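Local coordinates for phage related exonuclease (Haemophilus somnus 129PT, PDB 3K93), which probably degrades DNA from its ends by metal-dependent hydrolysis, as lambda-type exonucleases do, at residues 38-49 with 211-222. Residues are numbered along the deposited sequence; the frame is centred on the assembly and turned at random.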
loop_
_atom_site.group_PDB
_atom_site.type_symbol
_atom_site.label_atom_id
_atom_site.label_comp_id
_atom_site.label_asym_id
_atom_site.label_seq_id
_atom_site.Cartn_x
_atom_site.Cartn_y
_atom_site.Cartn_z
ATOM N N LYS A 38 -11.591 -5.220 -14.839
ATOM C CA LYS A 38 -10.781 -5.786 -15.917
ATOM C C LYS A 38 -9.549 -6.500 -15.419
ATOM O O LYS A 38 -9.204 -7.552 -15.907
ATOM C CB LYS A 38 -10.378 -4.717 -16.889
ATOM C CG LYS A 38 -11.546 -4.250 -17.707
ATOM C CD LYS A 38 -11.248 -2.891 -18.292
ATOM C CE LYS A 38 -10.825 -2.948 -19.685
ATOM N NZ LYS A 38 -11.164 -1.599 -20.334
ATOM N N SER A 39 -8.917 -5.924 -14.421
ATOM C CA SER A 39 -7.762 -6.540 -13.817
ATOM C C SER A 39 -8.152 -7.895 -13.173
ATOM O O SER A 39 -7.455 -8.898 -13.352
ATOM C CB SER A 39 -7.137 -5.584 -12.802
ATOM O OG SER A 39 -6.078 -6.234 -12.150
ATOM N N ALA A 40 -9.286 -7.948 -12.487
ATOM C CA ALA A 40 -9.758 -9.212 -11.919
ATOM C C ALA A 40 -10.095 -10.250 -13.002
ATOM O O ALA A 40 -9.784 -11.436 -12.858
ATOM C CB ALA A 40 -10.969 -8.985 -10.979
ATOM N N VAL A 41 -10.746 -9.817 -14.075
ATOM C CA VAL A 41 -11.107 -10.733 -15.155
ATOM C C VAL A 41 -9.839 -11.297 -15.855
ATOM O O VAL A 41 -9.801 -12.444 -16.269
ATOM C CB VAL A 41 -12.064 -10.043 -16.196
ATOM C CG1 VAL A 41 -12.306 -10.983 -17.426
ATOM C CG2 VAL A 41 -13.440 -9.628 -15.478
ATOM N N ARG A 42 -8.792 -10.498 -15.947
ATOM C CA ARG A 42 -7.521 -11.009 -16.491
ATOM C C ARG A 42 -6.941 -12.115 -15.624
ATOM O O ARG A 42 -6.345 -13.051 -16.141
ATOM C CB ARG A 42 -6.493 -9.900 -16.563
ATOM C CG ARG A 42 -6.709 -8.938 -17.695
ATOM C CD ARG A 42 -5.822 -7.722 -17.443
ATOM N NE ARG A 42 -6.284 -6.636 -18.240
ATOM C CZ ARG A 42 -6.141 -5.367 -17.958
ATOM N NH1 ARG A 42 -5.498 -4.971 -16.868
ATOM N NH2 ARG A 42 -6.624 -4.474 -18.806
ATOM N N GLU A 43 -7.077 -11.986 -14.308
ATOM C CA GLU A 43 -6.572 -13.030 -13.422
ATOM C C GLU A 43 -7.360 -14.321 -13.624
ATOM O O GLU A 43 -6.792 -15.442 -13.587
ATOM C CB GLU A 43 -6.655 -12.615 -11.959
ATOM C CG GLU A 43 -5.734 -11.489 -11.586
ATOM C CD GLU A 43 -5.828 -11.079 -10.095
ATOM O OE1 GLU A 43 -6.850 -11.336 -9.454
ATOM O OE2 GLU A 43 -4.871 -10.470 -9.587
HETATM N N MSE A 44 -8.657 -14.170 -13.844
HETATM C CA MSE A 44 -9.515 -15.318 -14.094
HETATM C C MSE A 44 -9.135 -15.927 -15.433
HETATM O O MSE A 44 -9.031 -17.139 -15.527
HETATM C CB MSE A 44 -11.004 -14.913 -14.076
HETATM C CG MSE A 44 -11.498 -14.422 -12.688
HETATM SE SE MSE A 44 -13.205 -13.424 -12.815
HETATM C CE MSE A 44 -13.239 -12.645 -11.051
ATOM N N ALA A 45 -8.947 -15.101 -16.474
ATOM C CA ALA A 45 -8.526 -15.618 -17.780
ATOM C C ALA A 45 -7.183 -16.370 -17.670
ATOM O O ALA A 45 -7.049 -17.447 -18.209
ATOM C CB ALA A 45 -8.439 -14.503 -18.813
ATOM N N LYS A 46 -6.209 -15.801 -16.961
ATOM C CA LYS A 46 -4.888 -16.438 -16.851
ATOM C C LYS A 46 -4.938 -17.734 -16.014
ATOM O O LYS A 46 -4.145 -18.651 -16.226
ATOM C CB LYS A 46 -3.855 -15.478 -16.261
ATOM C CG LYS A 46 -3.483 -14.302 -17.148
ATOM C CD LYS A 46 -2.351 -13.459 -16.523
ATOM C CE LYS A 46 -2.305 -12.067 -17.118
ATOM N NZ LYS A 46 -1.279 -11.217 -16.466
ATOM N N PHE A 47 -5.829 -17.802 -15.045
ATOM C CA PHE A 47 -6.016 -19.062 -14.361
ATOM C C PHE A 47 -6.563 -20.134 -15.300
ATOM O O PHE A 47 -6.021 -21.244 -15.359
ATOM C CB PHE A 47 -6.935 -18.950 -13.140
ATOM C CG PHE A 47 -7.151 -20.264 -12.469
ATOM C CD1 PHE A 47 -6.133 -20.838 -11.719
ATOM C CD2 PHE A 47 -8.333 -20.974 -12.652
ATOM C CE1 PHE A 47 -6.304 -22.096 -11.105
ATOM C CE2 PHE A 47 -8.536 -22.265 -12.042
ATOM C CZ PHE A 47 -7.531 -22.812 -11.267
ATOM N N ASP A 48 -7.618 -19.816 -16.044
ATOM C CA ASP A 48 -8.255 -20.828 -16.910
ATOM C C ASP A 48 -7.359 -21.189 -18.102
ATOM O O ASP A 48 -7.393 -22.314 -18.572
ATOM C CB ASP A 48 -9.620 -20.356 -17.468
ATOM C CG ASP A 48 -10.662 -20.128 -16.394
ATOM O OD1 ASP A 48 -10.496 -20.608 -15.270
ATOM O OD2 ASP A 48 -11.657 -19.432 -16.692
ATOM N N LEU A 49 -6.594 -20.223 -18.620
ATOM C CA LEU A 49 -5.688 -20.497 -19.746
ATOM C C LEU A 49 -4.427 -21.203 -19.284
ATOM O O LEU A 49 -3.936 -22.070 -19.965
ATOM C CB LEU A 49 -5.252 -19.201 -20.437
ATOM C CG LEU A 49 -6.300 -18.449 -21.260
ATOM C CD1 LEU A 49 -5.920 -16.955 -21.380
ATOM C CD2 LEU A 49 -6.448 -19.143 -22.589
ATOM N N ALA A 211 -18.338 -8.675 -17.867
ATOM C CA ALA A 211 -17.107 -9.426 -17.574
ATOM C C ALA A 211 -16.907 -10.624 -18.497
ATOM O O ALA A 211 -15.795 -10.875 -18.925
ATOM C CB ALA A 211 -17.044 -9.874 -16.066
ATOM N N GLN A 212 -17.974 -11.352 -18.809
ATOM C CA GLN A 212 -17.874 -12.543 -19.662
ATOM C C GLN A 212 -17.494 -12.146 -21.102
ATOM O O GLN A 212 -16.719 -12.863 -21.757
ATOM C CB GLN A 212 -19.207 -13.312 -19.695
ATOM C CG GLN A 212 -19.610 -13.950 -18.343
ATOM C CD GLN A 212 -21.020 -14.503 -18.355
ATOM O OE1 GLN A 212 -21.909 -13.955 -19.019
ATOM N NE2 GLN A 212 -21.235 -15.612 -17.649
ATOM N N LYS A 213 -18.032 -11.020 -21.588
ATOM C CA LYS A 213 -17.660 -10.541 -22.899
ATOM C C LYS A 213 -16.197 -10.149 -22.930
ATOM O O LYS A 213 -15.511 -10.498 -23.871
ATOM C CB LYS A 213 -18.536 -9.387 -23.375
ATOM C CG LYS A 213 -19.976 -9.820 -23.662
ATOM C CD LYS A 213 -20.849 -8.659 -24.225
ATOM C CE LYS A 213 -22.369 -9.038 -24.277
ATOM N NZ LYS A 213 -22.709 -9.732 -25.525
ATOM N N TYR A 214 -15.725 -9.427 -21.921
ATOM C CA TYR A 214 -14.314 -9.067 -21.845
ATOM C C TYR A 214 -13.428 -10.319 -21.764
ATOM O O TYR A 214 -12.474 -10.475 -22.515
ATOM C CB TYR A 214 -14.062 -8.115 -20.646
ATOM C CG TYR A 214 -12.639 -7.656 -20.533
ATOM C CD1 TYR A 214 -12.042 -6.900 -21.526
ATOM C CD2 TYR A 214 -11.891 -7.942 -19.402
ATOM C CE1 TYR A 214 -10.706 -6.500 -21.423
ATOM C CE2 TYR A 214 -10.573 -7.524 -19.281
ATOM C CZ TYR A 214 -9.993 -6.832 -20.291
ATOM O OH TYR A 214 -8.709 -6.446 -20.124
ATOM N N TYR A 215 -13.777 -11.227 -20.869
ATOM C CA TYR A 215 -13.091 -12.521 -20.760
ATOM C C TYR A 215 -12.969 -13.227 -22.120
ATOM O O TYR A 215 -11.885 -13.687 -22.477
ATOM C CB TYR A 215 -13.850 -13.399 -19.732
ATOM C CG TYR A 215 -13.403 -14.855 -19.558
ATOM C CD1 TYR A 215 -13.879 -15.853 -20.395
ATOM C CD2 TYR A 215 -12.514 -15.222 -18.540
ATOM C CE1 TYR A 215 -13.469 -17.202 -20.231
ATOM C CE2 TYR A 215 -12.114 -16.560 -18.357
ATOM C CZ TYR A 215 -12.617 -17.543 -19.199
ATOM O OH TYR A 215 -12.259 -18.842 -19.039
ATOM N N ASP A 216 -14.069 -13.321 -22.871
ATOM C CA ASP A 216 -14.045 -13.995 -24.171
ATOM C C ASP A 216 -13.031 -13.359 -25.147
ATOM O O ASP A 216 -12.359 -14.052 -25.938
ATOM C CB ASP A 216 -15.445 -13.958 -24.813
ATOM C CG ASP A 216 -16.470 -14.877 -24.086
ATOM O OD1 ASP A 216 -16.061 -15.768 -23.313
ATOM O OD2 ASP A 216 -17.685 -14.703 -24.311
ATOM N N GLN A 217 -12.957 -12.036 -25.098
ATOM C CA GLN A 217 -12.011 -11.276 -25.878
ATOM C C GLN A 217 -10.584 -11.631 -25.435
ATOM O O GLN A 217 -9.714 -11.767 -26.263
ATOM C CB GLN A 217 -12.335 -9.768 -25.705
ATOM C CG GLN A 217 -11.301 -8.756 -26.182
ATOM C CD GLN A 217 -11.689 -7.300 -25.772
ATOM O OE1 GLN A 217 -12.884 -6.935 -25.798
ATOM N NE2 GLN A 217 -10.681 -6.488 -25.377
ATOM N N LEU A 218 -10.362 -11.800 -24.130
ATOM C CA LEU A 218 -9.026 -12.146 -23.654
ATOM C C LEU A 218 -8.659 -13.538 -24.167
ATOM O O LEU A 218 -7.554 -13.723 -24.680
ATOM C CB LEU A 218 -8.915 -12.082 -22.126
ATOM C CG LEU A 218 -9.119 -10.727 -21.462
ATOM C CD1 LEU A 218 -8.960 -10.872 -19.952
ATOM C CD2 LEU A 218 -8.171 -9.602 -22.019
ATOM N N ILE A 219 -9.580 -14.489 -24.041
ATOM C CA ILE A 219 -9.371 -15.862 -24.514
ATOM C C ILE A 219 -9.022 -15.885 -26.010
ATOM O O ILE A 219 -8.113 -16.580 -26.406
ATOM C CB ILE A 219 -10.610 -16.755 -24.266
ATOM C CG1 ILE A 219 -10.889 -16.938 -22.764
ATOM C CG2 ILE A 219 -10.451 -18.140 -24.937
ATOM C CD1 ILE A 219 -9.714 -17.466 -21.923
ATOM N N SER A 220 -9.728 -15.092 -26.813
ATOM C CA SER A 220 -9.477 -15.020 -28.244
ATOM C C SER A 220 -8.101 -14.521 -28.604
ATOM O O SER A 220 -7.559 -14.943 -29.586
ATOM C CB SER A 220 -10.520 -14.148 -28.924
ATOM O OG SER A 220 -11.750 -14.832 -28.813
ATOM N N GLU A 221 -7.532 -13.634 -27.798
ATOM C CA GLU A 221 -6.168 -13.194 -28.059
ATOM C C GLU A 221 -5.155 -14.333 -27.897
ATOM O O GLU A 221 -4.104 -14.278 -28.472
ATOM C CB GLU A 221 -5.756 -12.077 -27.094
ATOM C CG GLU A 221 -6.423 -10.756 -27.340
ATOM C CD GLU A 221 -5.787 -9.647 -26.515
ATOM O OE1 GLU A 221 -4.547 -9.592 -26.398
ATOM O OE2 GLU A 221 -6.539 -8.823 -25.984
HETATM N N MSE A 222 -5.453 -15.319 -27.067
HETATM C CA MSE A 222 -4.534 -16.393 -26.796
HETATM C C MSE A 222 -4.948 -17.629 -27.595
HETATM O O MSE A 222 -4.747 -18.753 -27.159
HETATM C CB MSE A 222 -4.539 -16.704 -25.293
HETATM C CG MSE A 222 -3.983 -15.587 -24.434
HETATM SE SE MSE A 222 -2.168 -15.416 -24.829
HETATM C CE MSE A 222 -2.130 -13.705 -25.790
#
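A knobs-into-holes helix pair joins helix 35-50 to the C-terminal helix 198-221: V41 sits among A211, Y214, Y215 and L218, and Y215 in turn fits among V41, M44, A45 and D48. The axes of 38-49 and 211-221 approach to 9.6 Å and cross at -48°, with V41 and Y215 nearest in the backbone. V41 divides its branches between two turns. V41 CG1, anti to the backbone N, lies 3.7 Å from Y215 CB and also touches Y214 CD2, whereas V41 CG2 meets A211 CB. The Y214 ring is sandwiched within the pair. K38 CG makes a CH-pi contact over one face, 4.0 Å from the Y214 ring centroid, and L218 CG lies off-centre above the opposite face. At the hydroxyl end, R42 NE donates to Y214 OH at 3.1 Å; with an N-H...O angle of 139° and the hydroxyl tilted from the guanidinium plane, the bond is bent. That same hydroxyl also hydrogen-bonds D126 of the second subunit, and F124 of that subunit packs on L218 and M222, so this side of the pair belongs to the assembly interface. Toward the C-terminal ends, A45 CB meets L218 CD1 at 3.8 Å, and the L49 and I219 side chains run alongside each other, pointing opposite ways, with L49 CG 3.6 Å from I219 CD1. The Y215 side chain leaves its backbone with CG anti to N, which carries the hydroxyl across to D48. There Y215 OH donates a very short 2.5 Å hydrogen bond to D48 OD2, the carboxylate plane turned 71° from the ring.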